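Local structure of orotidine 5'-phosphate decarboxylase (Pyrococcus horikoshii, 2CZD) at residues M1-A5 / D180-G185; G11-I15 / I42-L46; S20-Y24 / P194-K199; D80-T86 / E101-V106; A128-P133 / R152-I157. The protein probably catalyses the decarboxylation of orotidine 5'-monophosphate to uridine 5'-monophosphate, the last step of de novo UMP synthesis, working as a homodimer. All coordinates share one frame; numbering follows the deposited sequence.

Contact 1: residues M1-A5 / D180-G185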
# COMPACT_ATOMS: atom_id res chain seq x y z
N MET B 1 -8.43 -19.41 16.99
CA MET B 1 -9.34 -18.49 16.25
C MET B 1 -8.86 -18.33 14.82
O MET B 1 -7.67 -18.14 14.54
CB MET B 1 -9.41 -17.12 16.94
CG MET B 1 -10.08 -17.18 18.31
SD MET B 1 -10.15 -15.58 19.13
CE MET B 1 -8.45 -15.40 19.71
N ILE B 2 -9.80 -18.42 13.90
CA ILE B 2 -9.49 -18.34 12.49
C ILE B 2 -9.82 -17.01 11.85
O ILE B 2 -10.89 -16.47 12.08
CB ILE B 2 -10.27 -19.45 11.73
CG1 ILE B 2 -9.86 -20.82 12.26
CG2 ILE B 2 -10.08 -19.34 10.21
CD1 ILE B 2 -10.74 -21.95 11.73
N VAL B 3 -8.89 -16.49 11.05
CA VAL B 3 -9.10 -15.27 10.28
C VAL B 3 -9.24 -15.76 8.85
O VAL B 3 -8.32 -16.35 8.32
CB VAL B 3 -7.91 -14.30 10.37
CG1 VAL B 3 -8.12 -13.15 9.36
CG2 VAL B 3 -7.82 -13.74 11.81
N LEU B 4 -10.40 -15.54 8.25
CA LEU B 4 -10.62 -15.97 6.87
C LEU B 4 -10.15 -14.91 5.88
O LEU B 4 -10.68 -13.80 5.89
CB LEU B 4 -12.11 -16.24 6.63
CG LEU B 4 -12.46 -16.58 5.18
CD1 LEU B 4 -11.81 -17.90 4.78
CD2 LEU B 4 -13.99 -16.68 5.03
N ALA B 5 -9.14 -15.25 5.08
CA ALA B 5 -8.64 -14.35 4.03
C ALA B 5 -9.65 -14.56 2.90
O ALA B 5 -9.56 -15.53 2.11
CB ALA B 5 -7.24 -14.77 3.59
N ASP B 180 -2.18 -16.34 18.10
CA ASP B 180 -3.51 -16.12 18.64
C ASP B 180 -4.59 -16.41 17.59
O ASP B 180 -5.70 -16.81 17.93
CB ASP B 180 -3.67 -14.68 19.12
CG ASP B 180 -2.75 -14.38 20.27
OD1 ASP B 180 -1.69 -13.77 20.05
OD2 ASP B 180 -3.10 -14.77 21.42
N TYR B 181 -4.25 -16.16 16.33
CA TYR B 181 -5.12 -16.39 15.19
C TYR B 181 -4.34 -17.07 14.08
O TYR B 181 -3.14 -16.81 13.90
CB TYR B 181 -5.64 -15.07 14.61
CG TYR B 181 -6.44 -14.24 15.58
CD1 TYR B 181 -7.83 -14.38 15.67
CD2 TYR B 181 -5.80 -13.33 16.42
CE1 TYR B 181 -8.57 -13.62 16.58
CE2 TYR B 181 -6.52 -12.57 17.33
CZ TYR B 181 -7.90 -12.73 17.41
OH TYR B 181 -8.61 -11.99 18.32
N ILE B 182 -5.05 -17.91 13.32
CA ILE B 182 -4.49 -18.59 12.17
C ILE B 182 -5.22 -17.95 10.99
O ILE B 182 -6.46 -17.86 11.00
CB ILE B 182 -4.83 -20.09 12.20
CG1 ILE B 182 -4.23 -20.74 13.46
CG2 ILE B 182 -4.28 -20.75 10.95
CD1 ILE B 182 -2.74 -20.60 13.54
N ILE B 183 -4.47 -17.46 9.99
CA ILE B 183 -5.09 -16.86 8.80
C ILE B 183 -5.17 -17.97 7.75
O ILE B 183 -4.16 -18.57 7.38
CB ILE B 183 -4.23 -15.71 8.25
CG1 ILE B 183 -4.22 -14.57 9.29
CG2 ILE B 183 -4.74 -15.24 6.90
CD1 ILE B 183 -3.22 -13.48 8.95
N VAL B 184 -6.40 -18.26 7.34
CA VAL B 184 -6.69 -19.30 6.36
C VAL B 184 -7.39 -18.73 5.13
O VAL B 184 -8.28 -17.90 5.28
CB VAL B 184 -7.61 -20.35 7.00
CG1 VAL B 184 -7.87 -21.51 6.01
CG2 VAL B 184 -6.97 -20.88 8.27
N GLY B 185 -7.00 -19.17 3.94
CA GLY B 185 -7.63 -18.69 2.72
C GLY B 185 -8.34 -19.77 1.91
O GLY B 185 -9.42 -20.25 2.30
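Val3 and Ile183 stand side by side and point the same way, with Val3 CB 3.9 Å from Ile183 CG1, and together they make a ridge whose flanks are filled by neighbours. On one flank the CG2 branch of Val3 crosses Tyr181 at a slant, 3.8 Å from Tyr181 CB. On the other, Ala5 CB fits beside Ile183 CG2 at 4.2 Å. Met1 lies along the Tyr181 ring: its CB presses on Tyr181 CD1 at 3.4 Å, and a bend at the last torsion (chi3 -77°) folds Met1 CE over the ring face, 4.0 Å from the Tyr181 centroid. The sulfur lies oblique to the ring, completing a Met-aromatic contact. On the reverse side of the sheet Ile2 CG2 meets Val184 CG2 at 4.0 Å, and Ile201 of helix 194-205 covers both. Between the two surfaces the backbones run parallel, joined by four nearly straight hydrogen bonds: Ile182 N to Met1 O, Val3 N to Ile182 O, Val184 N to Val3 O and Ala5 N to Val184 O. At the end of the pair, Gly185, a substrate-binding residue, occupies the N-cap of helix 186-189. First strand beside last, this is the seam that closes the eight-stranded parallel barrel of the TIM fold.

Contact 2: residues G11-I15 / I42-L46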
# COMPACT_ATOMS: atom_id res chain seq x y z
N GLY B 11 -18.07 -10.24 -5.31
CA GLY B 11 -18.83 -9.74 -4.17
C GLY B 11 -19.94 -10.60 -3.59
O GLY B 11 -19.92 -10.92 -2.39
N GLU B 12 -20.92 -10.97 -4.41
CA GLU B 12 -22.02 -11.78 -3.92
C GLU B 12 -21.56 -13.13 -3.36
O GLU B 12 -22.04 -13.56 -2.32
CB GLU B 12 -23.05 -12.02 -5.04
CG GLU B 12 -23.76 -10.76 -5.50
CD GLU B 12 -24.47 -10.04 -4.37
OE1 GLU B 12 -25.27 -10.67 -3.66
OE2 GLU B 12 -24.24 -8.82 -4.20
N ARG B 13 -20.63 -13.78 -4.05
CA ARG B 13 -20.14 -15.07 -3.59
C ARG B 13 -19.36 -14.92 -2.29
O ARG B 13 -19.51 -15.72 -1.36
CB ARG B 13 -19.25 -15.71 -4.65
CG ARG B 13 -18.94 -17.17 -4.37
CD ARG B 13 -18.47 -17.89 -5.63
NE ARG B 13 -17.04 -17.73 -5.87
CZ ARG B 13 -16.10 -18.45 -5.27
NH1 ARG B 13 -14.82 -18.24 -5.54
NH2 ARG B 13 -16.44 -19.40 -4.40
N ALA B 14 -18.53 -13.88 -2.21
CA ALA B 14 -17.75 -13.65 -1.00
C ALA B 14 -18.64 -13.51 0.23
O ALA B 14 -18.35 -14.08 1.28
CB ALA B 14 -16.90 -12.40 -1.17
N ILE B 15 -19.73 -12.76 0.10
CA ILE B 15 -20.66 -12.54 1.20
C ILE B 15 -21.34 -13.85 1.60
O ILE B 15 -21.49 -14.14 2.79
CB ILE B 15 -21.71 -11.48 0.82
CG1 ILE B 15 -21.02 -10.12 0.67
CG2 ILE B 15 -22.81 -11.41 1.86
CD1 ILE B 15 -21.94 -9.02 0.17
N ILE B 42 -17.82 -2.85 0.00
CA ILE B 42 -17.92 -4.29 0.21
C ILE B 42 -17.66 -4.52 1.70
O ILE B 42 -18.15 -5.48 2.30
CB ILE B 42 -16.87 -5.08 -0.65
CG1 ILE B 42 -17.08 -6.59 -0.50
CG2 ILE B 42 -15.44 -4.78 -0.20
CD1 ILE B 42 -18.39 -7.10 -1.05
N ILE B 43 -16.87 -3.63 2.29
CA ILE B 43 -16.58 -3.78 3.72
C ILE B 43 -17.85 -3.55 4.55
O ILE B 43 -18.11 -4.30 5.49
CB ILE B 43 -15.49 -2.78 4.16
CG1 ILE B 43 -14.15 -3.19 3.55
CG2 ILE B 43 -15.36 -2.78 5.67
CD1 ILE B 43 -13.06 -2.14 3.72
N ARG B 44 -18.64 -2.54 4.20
CA ARG B 44 -19.86 -2.28 4.96
C ARG B 44 -20.87 -3.37 4.70
O ARG B 44 -21.59 -3.79 5.62
CB ARG B 44 -20.47 -0.92 4.62
CG ARG B 44 -21.77 -0.60 5.38
CD ARG B 44 -21.59 -0.49 6.91
NE ARG B 44 -20.82 0.69 7.33
CZ ARG B 44 -20.30 0.86 8.54
NH1 ARG B 44 -20.47 -0.07 9.47
NH2 ARG B 44 -19.61 1.95 8.82
N ARG B 45 -20.93 -3.85 3.46
CA ARG B 45 -21.88 -4.91 3.13
C ARG B 45 -21.55 -6.14 3.99
O ARG B 45 -22.44 -6.75 4.59
CB ARG B 45 -21.79 -5.29 1.65
CG ARG B 45 -22.14 -4.18 0.69
CD ARG B 45 -21.81 -4.59 -0.74
NE ARG B 45 -22.46 -5.85 -1.08
CZ ARG B 45 -22.30 -6.50 -2.23
NH1 ARG B 45 -21.49 -6.02 -3.17
NH2 ARG B 45 -22.96 -7.64 -2.44
N LEU B 46 -20.26 -6.48 4.05
CA LEU B 46 -19.82 -7.62 4.84
C LEU B 46 -20.14 -7.40 6.32
O LEU B 46 -20.64 -8.30 7.00
CB LEU B 46 -18.31 -7.86 4.66
CG LEU B 46 -17.83 -8.52 3.36
CD1 LEU B 46 -16.31 -8.33 3.20
CD2 LEU B 46 -18.21 -10.00 3.36
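Arg45 NH2 reaches across to Glu12 OE2 in the salt bridge that joins the two helices, at a modelled distance of 2.5 Å. So short a separation, with an N-H...O angle of only 121°, makes the detail of the bond doubtful, although the pairing of the charges is clear. The two side chains cross at about a right angle, yet their flat groups are nearly coplanar, 21° apart, and the carboxylate meets the guanidinium at its edge. Both chains have to turn to get there. Glu12 starts away from the partner helix and is bent back at its second torsion (chi2 -57°), whereas Arg45 bends one bond further out, at chi3.

Beneath this polar bridge lies the apolar part of the contact. Ile42 CD1 sits against one face of the Arg45 guanidinium, toward its rim, and also approaches Gly11 CA at 4.1 Å, using the surface that a residue without a side chain offers. Ile15 crosses Arg45 at about a right angle, its CD1 3.4 Å from Arg45 NE and oblique to the guanidinium. The same Ile15 CD1 lies 4.2 Å from Ile42 CD1. Further along, Ile15 CG1 meets the CD2 branch of Leu46 at 3.9 Å, the two side chains crossing at a slant.

The short helical segments are 10.8 Å apart at closest approach. They belong to helices 11-21 and 41-50, neighbours on the outside of the barrel, and Leu46 carries the apolar layer inward, resting on Leu6 and on Ile54 of strand 53-60.

Contact 3: residues S20-Y24 / P194-K199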
# COMPACT_ATOMS: atom_id res chain seq x y z
N SER B 20 -21.76 -18.29 5.55
CA SER B 20 -21.80 -19.72 5.79
C SER B 20 -20.78 -20.21 6.81
O SER B 20 -21.02 -21.17 7.54
CB SER B 20 -21.61 -20.48 4.48
OG SER B 20 -21.72 -21.88 4.69
N VAL B 21 -19.62 -19.56 6.87
CA VAL B 21 -18.59 -20.01 7.81
C VAL B 21 -18.51 -19.19 9.09
O VAL B 21 -17.70 -19.50 9.97
CB VAL B 21 -17.20 -20.00 7.13
CG1 VAL B 21 -17.23 -20.81 5.82
CG2 VAL B 21 -16.76 -18.56 6.88
N LYS B 22 -19.35 -18.17 9.21
CA LYS B 22 -19.34 -17.30 10.39
C LYS B 22 -19.19 -18.01 11.73
O LYS B 22 -18.46 -17.53 12.60
CB LYS B 22 -20.62 -16.46 10.43
CG LYS B 22 -20.73 -15.60 11.68
CD LYS B 22 -21.98 -14.75 11.64
CE LYS B 22 -22.13 -13.95 12.94
NZ LYS B 22 -23.41 -13.19 12.93
N ASP B 23 -19.88 -19.13 11.91
CA ASP B 23 -19.81 -19.86 13.18
C ASP B 23 -18.42 -20.31 13.59
O ASP B 23 -18.13 -20.47 14.78
CB ASP B 23 -20.75 -21.08 13.13
CG ASP B 23 -22.23 -20.70 13.15
OD1 ASP B 23 -23.07 -21.60 13.00
OD2 ASP B 23 -22.55 -19.50 13.32
N TYR B 24 -17.54 -20.51 12.60
CA TYR B 24 -16.21 -21.00 12.90
C TYR B 24 -15.04 -20.06 12.66
O TYR B 24 -13.91 -20.52 12.67
CB TYR B 24 -15.96 -22.31 12.15
CG TYR B 24 -16.99 -23.37 12.48
CD1 TYR B 24 -18.04 -23.64 11.62
CD2 TYR B 24 -16.93 -24.06 13.69
CE1 TYR B 24 -19.01 -24.58 11.93
CE2 TYR B 24 -17.90 -25.01 14.02
CZ TYR B 24 -18.94 -25.26 13.14
OH TYR B 24 -19.90 -26.20 13.46
N PRO B 194 -17.26 -24.95 2.36
CA PRO B 194 -16.51 -24.02 3.21
C PRO B 194 -16.77 -24.13 4.73
O PRO B 194 -15.85 -24.08 5.54
CB PRO B 194 -16.89 -22.66 2.66
CG PRO B 194 -17.11 -22.93 1.19
CD PRO B 194 -17.87 -24.25 1.21
N ARG B 195 -18.03 -24.28 5.13
CA ARG B 195 -18.35 -24.36 6.55
C ARG B 195 -17.70 -25.58 7.19
O ARG B 195 -17.15 -25.49 8.29
CB ARG B 195 -19.87 -24.42 6.76
CG ARG B 195 -20.28 -24.44 8.22
CD ARG B 195 -21.81 -24.39 8.39
NE ARG B 195 -22.22 -24.09 9.77
CZ ARG B 195 -22.06 -24.90 10.81
NH1 ARG B 195 -22.46 -24.52 12.02
NH2 ARG B 195 -21.51 -26.10 10.65
N GLU B 196 -17.78 -26.73 6.51
CA GLU B 196 -17.17 -27.92 7.07
C GLU B 196 -15.64 -27.83 7.09
O GLU B 196 -15.00 -28.37 7.99
CB GLU B 196 -17.63 -29.17 6.29
CG GLU B 196 -19.01 -29.63 6.68
CD GLU B 196 -19.08 -30.10 8.12
OE1 GLU B 196 -18.24 -30.94 8.51
OE2 GLU B 196 -19.96 -29.63 8.87
N ALA B 197 -15.06 -27.12 6.12
CA ALA B 197 -13.62 -26.95 6.08
C ALA B 197 -13.18 -26.08 7.25
O ALA B 197 -12.19 -26.35 7.92
CB ALA B 197 -13.20 -26.33 4.76
N ALA B 198 -13.92 -25.01 7.50
CA ALA B 198 -13.57 -24.14 8.62
C ALA B 198 -13.75 -24.90 9.94
O ALA B 198 -12.92 -24.82 10.84
CB ALA B 198 -14.46 -22.90 8.61
N LYS B 199 -14.85 -25.65 10.04
CA LYS B 199 -15.09 -26.44 11.25
C LYS B 199 -13.95 -27.42 11.53
O LYS B 199 -13.55 -27.58 12.67
CB LYS B 199 -16.39 -27.24 11.10
CG LYS B 199 -16.70 -28.15 12.29
CD LYS B 199 -18.04 -28.85 12.11
CE LYS B 199 -18.41 -29.66 13.33
NZ LYS B 199 -17.43 -30.75 13.57
O HOH W 1 -20.44 -23.71 3.38
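This is a mixed polar and apolar contact on the outside of the TIM barrel, where the end of helix 11-21 and the turn after it meet the start of helix 194-205, the last helix of the chain. Tyr24 is its centre. Lys199 runs alongside the ring, pointing the same way, and its CB lies over the middle of one face, 3.7 Å from the Tyr24 centroid, as a CH-pi contact; the lysine's charged end goes on to Asp203. Asp23 CB covers the opposite face toward the rim. Arg195 comes in from the edge, its guanidinium almost upright to the ring at 82°, so that Tyr24 CE1 sits over the guanidinium face, 3.2 Å from Arg195 NH2. The same nitrogen makes a weak hydrogen bond to Tyr24 OH. An extended chain from CG to NE carries Arg195 this far, and it lets NH1 form a salt bridge with Asp23 OD1 at 3.1 Å, through the anti lone pair of the carboxylate oxygen. Deeper in, Val21 CG1 packs on Pro194 CB at 3.7 Å, and Ala198 CB touches Tyr24 CB at 3.9 Å; Ile188 of helix 186-189 closes over Val21 and Ala198. Beside Ser20 a water links the two segments, hydrogen-bonded to Ser20 OG at 2.6 Å and accepting the N-H of Arg195 N at 3.0 Å.

Contact 4: residues D80-T86 / E101-V106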
# COMPACT_ATOMS: atom_id res chain seq x y z
N ASP B 80 -12.50 -3.04 11.20
CA ASP B 80 -12.18 -3.00 12.62
C ASP B 80 -10.68 -2.90 12.84
O ASP B 80 -10.24 -2.41 13.87
CB ASP B 80 -12.72 -4.25 13.31
CG ASP B 80 -14.22 -4.29 13.30
OD1 ASP B 80 -14.85 -3.51 14.07
OD2 ASP B 80 -14.77 -5.08 12.51
N TYR B 81 -9.90 -3.38 11.87
CA TYR B 81 -8.43 -3.32 11.98
C TYR B 81 -7.84 -3.04 10.62
O TYR B 81 -8.37 -3.47 9.60
CB TYR B 81 -7.81 -4.65 12.44
CG TYR B 81 -8.44 -5.26 13.66
CD1 TYR B 81 -9.58 -6.06 13.54
CD2 TYR B 81 -7.94 -5.00 14.93
CE1 TYR B 81 -10.20 -6.60 14.67
CE2 TYR B 81 -8.56 -5.54 16.08
CZ TYR B 81 -9.69 -6.33 15.93
OH TYR B 81 -10.34 -6.80 17.05
N VAL B 82 -6.71 -2.32 10.59
CA VAL B 82 -6.03 -2.07 9.34
C VAL B 82 -4.60 -2.55 9.51
O VAL B 82 -3.96 -2.24 10.53
CB VAL B 82 -6.00 -0.55 8.98
CG1 VAL B 82 -5.05 -0.30 7.83
CG2 VAL B 82 -7.41 -0.07 8.59
N ILE B 83 -4.11 -3.33 8.54
CA ILE B 83 -2.72 -3.79 8.55
C ILE B 83 -1.84 -2.68 7.95
O ILE B 83 -2.09 -2.19 6.84
CB ILE B 83 -2.55 -5.10 7.77
CG1 ILE B 83 -3.33 -6.19 8.51
CG2 ILE B 83 -1.06 -5.50 7.65
CD1 ILE B 83 -3.33 -7.58 7.83
N VAL B 84 -0.80 -2.30 8.69
CA VAL B 84 0.10 -1.24 8.27
C VAL B 84 1.55 -1.68 8.37
O VAL B 84 1.91 -2.50 9.23
CB VAL B 84 -0.09 0.01 9.18
CG1 VAL B 84 -1.51 0.49 9.11
CG2 VAL B 84 0.31 -0.33 10.61
N HIS B 85 2.38 -1.17 7.47
CA HIS B 85 3.81 -1.49 7.53
C HIS B 85 4.46 -0.67 8.64
O HIS B 85 3.96 0.38 9.04
CB HIS B 85 4.52 -1.11 6.22
CG HIS B 85 4.61 -2.23 5.24
ND1 HIS B 85 5.42 -3.33 5.43
CD2 HIS B 85 4.01 -2.41 4.03
CE1 HIS B 85 5.32 -4.14 4.39
NE2 HIS B 85 4.46 -3.60 3.53
N THR B 86 5.59 -1.18 9.12
CA THR B 86 6.40 -0.53 10.14
C THR B 86 7.52 0.29 9.47
O THR B 86 7.93 1.32 10.00
CB THR B 86 7.09 -1.58 11.05
OG1 THR B 86 6.09 -2.42 11.62
CG2 THR B 86 7.85 -0.93 12.19
N GLU B 101 -7.96 0.38 15.31
CA GLU B 101 -6.94 -0.60 15.68
C GLU B 101 -6.12 -1.05 14.50
O GLU B 101 -6.59 -1.15 13.37
CB GLU B 101 -7.60 -1.78 16.40
CG GLU B 101 -8.25 -1.34 17.72
CD GLU B 101 -8.80 -2.49 18.53
OE1 GLU B 101 -7.98 -3.19 19.16
OE2 GLU B 101 -10.04 -2.70 18.52
N ILE B 102 -4.85 -1.34 14.79
CA ILE B 102 -3.92 -1.71 13.76
C ILE B 102 -3.19 -3.00 14.02
O ILE B 102 -3.10 -3.47 15.16
CB ILE B 102 -2.84 -0.61 13.56
CG1 ILE B 102 -2.07 -0.37 14.86
CG2 ILE B 102 -3.51 0.69 13.07
CD1 ILE B 102 -0.74 0.40 14.68
N ILE B 103 -2.67 -3.58 12.95
CA ILE B 103 -1.87 -4.80 13.00
C ILE B 103 -0.63 -4.40 12.21
O ILE B 103 -0.75 -3.92 11.09
CB ILE B 103 -2.59 -5.98 12.31
CG1 ILE B 103 -3.77 -6.42 13.17
CG2 ILE B 103 -1.58 -7.16 12.06
CD1 ILE B 103 -4.77 -7.31 12.44
N MET B 104 0.56 -4.61 12.78
CA MET B 104 1.80 -4.19 12.12
C MET B 104 2.59 -5.28 11.44
O MET B 104 2.65 -6.40 11.91
CB MET B 104 2.71 -3.48 13.15
CG MET B 104 2.12 -2.18 13.66
SD MET B 104 3.07 -1.47 15.05
CE MET B 104 4.67 -1.10 14.26
N VAL B 105 3.21 -4.94 10.30
CA VAL B 105 4.02 -5.89 9.56
C VAL B 105 5.45 -5.78 10.08
O VAL B 105 6.08 -4.71 9.98
CB VAL B 105 4.07 -5.57 8.04
CG1 VAL B 105 5.06 -6.51 7.34
CG2 VAL B 105 2.67 -5.67 7.43
N VAL B 106 5.95 -6.89 10.61
CA VAL B 106 7.32 -6.92 11.11
C VAL B 106 8.20 -7.93 10.38
O VAL B 106 9.42 -7.91 10.51
CB VAL B 106 7.36 -7.23 12.63
CG1 VAL B 106 6.50 -6.22 13.37
CG2 VAL B 106 6.90 -8.67 12.92
O HOH W 2 -10.90 0.04 15.17
O HOH W 3 -9.94 -5.46 19.53
O HOH W 4 7.13 -3.09 7.65
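Tyr81 can be followed outward along Glu101, the two side chains lying side by side and pointing the same way. In both, CG is anti to the carbonyl carbon (chi1 -49° in Tyr81, -63° in Glu101), which sets them running together. Tyr81 CB touches Ile103 CD1 at 4.0 Å. Next, Tyr81 CD2 runs past Glu101 CB at 3.6 Å, and CE2 lies near the carboxylate, whose plane is turned 53° from the ring. At the tip, Tyr81 OH accepts a hydrogen bond from a water at 2.8 Å, and the same water donates to Glu101 OE2; the hydroxyl also hydrogen-bonds to Glu53 OE2.

Further along the same face Ile83 CG2 meets Val105 CG2 at 3.7 Å, the side chains crossing at about a right angle. Val105 CG2 also lies above one face of the His85 imidazole, toward its rim. On the reverse face Val84 CG2 packs on Met104 CG, and helices 90-97 and 121-131 cover this side. Four hydrogen bonds hold the parallel backbones of this right-handed beta-alpha-beta unit, from Val82 N to Glu101 O through Val105 N to Val84 O.

Where the strands part, Val105 O is gripped twice: Thr86 OG1 donates at 2.8 Å from well above the carbonyl plane, and a water donates at 3.0 Å. That water also takes the N-H of Thr86 and hydrogen-bonds to His85 ND1. The His85 side chain lies about 4 Å from that of the proton donor Lys59, and its NE2 hydrogen-bonds to Ala61 O of the second subunit. This network probably holds the strand ends in place at the dimer interface beside the active site.

Contact 5: residues A128-P133 / R152-I157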
# COMPACT_ATOMS: atom_id res chain seq x y z
N ALA B 128 7.03 -2.21 17.30
CA ALA B 128 5.71 -2.71 17.69
C ALA B 128 5.59 -2.72 19.24
O ALA B 128 4.54 -2.41 19.78
CB ALA B 128 5.48 -4.11 17.13
N ASN B 129 6.66 -3.06 19.94
CA ASN B 129 6.57 -3.06 21.40
C ASN B 129 6.30 -1.66 21.94
O ASN B 129 5.62 -1.50 22.96
CB ASN B 129 7.86 -3.64 21.99
CG ASN B 129 7.95 -5.13 21.81
OD1 ASN B 129 6.95 -5.79 21.52
ND2 ASN B 129 9.14 -5.67 22.01
N GLU B 130 6.82 -0.64 21.26
CA GLU B 130 6.63 0.74 21.69
C GLU B 130 5.21 1.19 21.40
O GLU B 130 4.53 1.77 22.25
CB GLU B 130 7.58 1.68 20.93
CG GLU B 130 9.07 1.57 21.24
CD GLU B 130 9.91 2.58 20.43
OE1 GLU B 130 11.15 2.52 20.53
OE2 GLU B 130 9.34 3.42 19.69
N ILE B 131 4.75 0.89 20.19
CA ILE B 131 3.43 1.32 19.75
C ILE B 131 2.26 0.53 20.34
O ILE B 131 1.18 1.08 20.55
CB ILE B 131 3.37 1.32 18.20
CG1 ILE B 131 4.20 2.50 17.68
CG2 ILE B 131 1.92 1.42 17.71
CD1 ILE B 131 4.30 2.58 16.17
N GLU B 132 2.50 -0.75 20.63
CA GLU B 132 1.48 -1.65 21.16
C GLU B 132 0.22 -1.74 20.28
O GLU B 132 -0.88 -1.35 20.68
CB GLU B 132 1.11 -1.28 22.61
CG GLU B 132 2.29 -1.37 23.56
CD GLU B 132 1.96 -0.93 24.99
OE1 GLU B 132 2.87 -0.98 25.83
OE2 GLU B 132 0.80 -0.52 25.26
N PRO B 133 0.38 -2.21 19.03
CA PRO B 133 -0.75 -2.37 18.11
C PRO B 133 -1.57 -3.57 18.62
O PRO B 133 -1.16 -4.27 19.55
CB PRO B 133 -0.08 -2.72 16.79
CG PRO B 133 1.11 -3.55 17.25
CD PRO B 133 1.63 -2.71 18.42
N ARG B 152 10.09 -12.14 21.45
CA ARG B 152 10.59 -10.77 21.43
C ARG B 152 9.49 -9.72 21.55
O ARG B 152 9.77 -8.56 21.84
CB ARG B 152 11.37 -10.54 20.13
CG ARG B 152 12.65 -11.34 20.09
CD ARG B 152 13.23 -11.49 18.71
NE ARG B 152 14.51 -12.17 18.82
CZ ARG B 152 14.66 -13.46 19.13
NH1 ARG B 152 15.88 -13.98 19.22
NH2 ARG B 152 13.60 -14.25 19.31
N LEU B 153 8.25 -10.16 21.36
CA LEU B 153 7.09 -9.29 21.37
C LEU B 153 6.43 -9.12 22.73
O LEU B 153 6.20 -10.10 23.44
CB LEU B 153 6.06 -9.81 20.36
CG LEU B 153 4.83 -8.95 20.02
CD1 LEU B 153 5.24 -7.73 19.18
CD2 LEU B 153 3.85 -9.80 19.19
N LYS B 154 6.12 -7.87 23.08
CA LYS B 154 5.47 -7.59 24.36
C LYS B 154 4.14 -8.34 24.51
O LYS B 154 3.33 -8.45 23.57
CB LYS B 154 5.22 -6.08 24.50
CG LYS B 154 4.81 -5.63 25.89
CD LYS B 154 4.32 -4.19 25.84
CE LYS B 154 5.38 -3.25 25.36
NZ LYS B 154 6.43 -3.03 26.39
N GLU B 155 3.89 -8.86 25.71
CA GLU B 155 2.64 -9.57 25.96
C GLU B 155 1.53 -8.54 25.79
O GLU B 155 1.71 -7.34 26.04
CB GLU B 155 2.62 -10.15 27.37
CG GLU B 155 2.78 -9.10 28.46
CD GLU B 155 4.22 -8.89 28.89
OE1 GLU B 155 5.17 -9.09 28.09
OE2 GLU B 155 4.42 -8.51 30.07
N GLY B 156 0.37 -9.01 25.36
CA GLY B 156 -0.71 -8.09 25.12
C GLY B 156 -0.83 -7.85 23.64
O GLY B 156 -1.91 -7.48 23.18
N ILE B 157 0.26 -8.00 22.89
CA ILE B 157 0.18 -7.83 21.44
C ILE B 157 -0.03 -9.22 20.85
O ILE B 157 0.77 -10.12 21.12
CB ILE B 157 1.47 -7.21 20.85
CG1 ILE B 157 1.74 -5.86 21.53
CG2 ILE B 157 1.30 -7.01 19.32
CD1 ILE B 157 3.08 -5.22 21.15
O HOH W 5 -1.70 -4.27 22.34
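The end of helix 121-131 meets the loop before strand 158-161 through the side-chain amide of Asn129, which binds the loop backbone with both of its polar atoms. Asn129 ND2 donates to Arg152 O at 3.0 Å; the bond is nearly straight and lies in both the amide plane and the plane of the accepting carbonyl. Asn129 OD1 receives Lys154 N at 2.7 Å, just as straight at the hydrogen (170°), but here the N-H approaches from above the plane of the side-chain carbonyl. One bond given and one received would be expected to fix the rotation of the amide and to distinguish its oxygen from its nitrogen.

Apolar groups fill the space behind it. Leu153 CD1 touches both Asn129 OD1 and Ala128 CB, the latter at 4.2 Å. Ile157 points its CD1 at the helix end, 3.5 Å from Ala128 O and 4.0 Å from Pro133 CD. With CG1 anti to the carbonyl carbon (chi1 -57°), its CG2 branch is left to face Pro133 O.

On the outer side Lys154 is bent at its last two torsions and runs across Glu132, with Lys154 CE 3.4 Å from Glu132 OE1. The charged atoms are beyond salt-bridge distance, so any attraction is probably modest. Glu132 itself leaves the helix with positive phi, turning the chain into Pro133. Facing it, Lys154 to Ile157 form a type II beta turn with Gly156 at the position of positive phi. Helix end and turn together join the connections that lead into strands 135-137 and 158-161, neighbours in the parallel barrel of the TIM fold.

In the fold
Contacts 1 and 4 are both pairings within the single parallel barrel sheet, their centres about 15 Å apart: contact 1 joins the first and last strands, contact 4 the fourth and fifth. Contacts 2 and 3 lie outside, both using helix 11-21, about 17 Å between centres. Contact 3 also touches contact 1, where Ile2 and Leu4 pack under its helices. Along the chain, contacts 2, 4 and 5 come in series inside the span closed by contact 1, whereas contact 3 crosses contacts 1 and 2 and encloses 4 and 5. Contact 5 adjoins contact 4 through Met104 and Pro133, and lies across the chain's centre from contacts 2 and 3. Sequence-distant ends thus close the barrel, and local units build its wall.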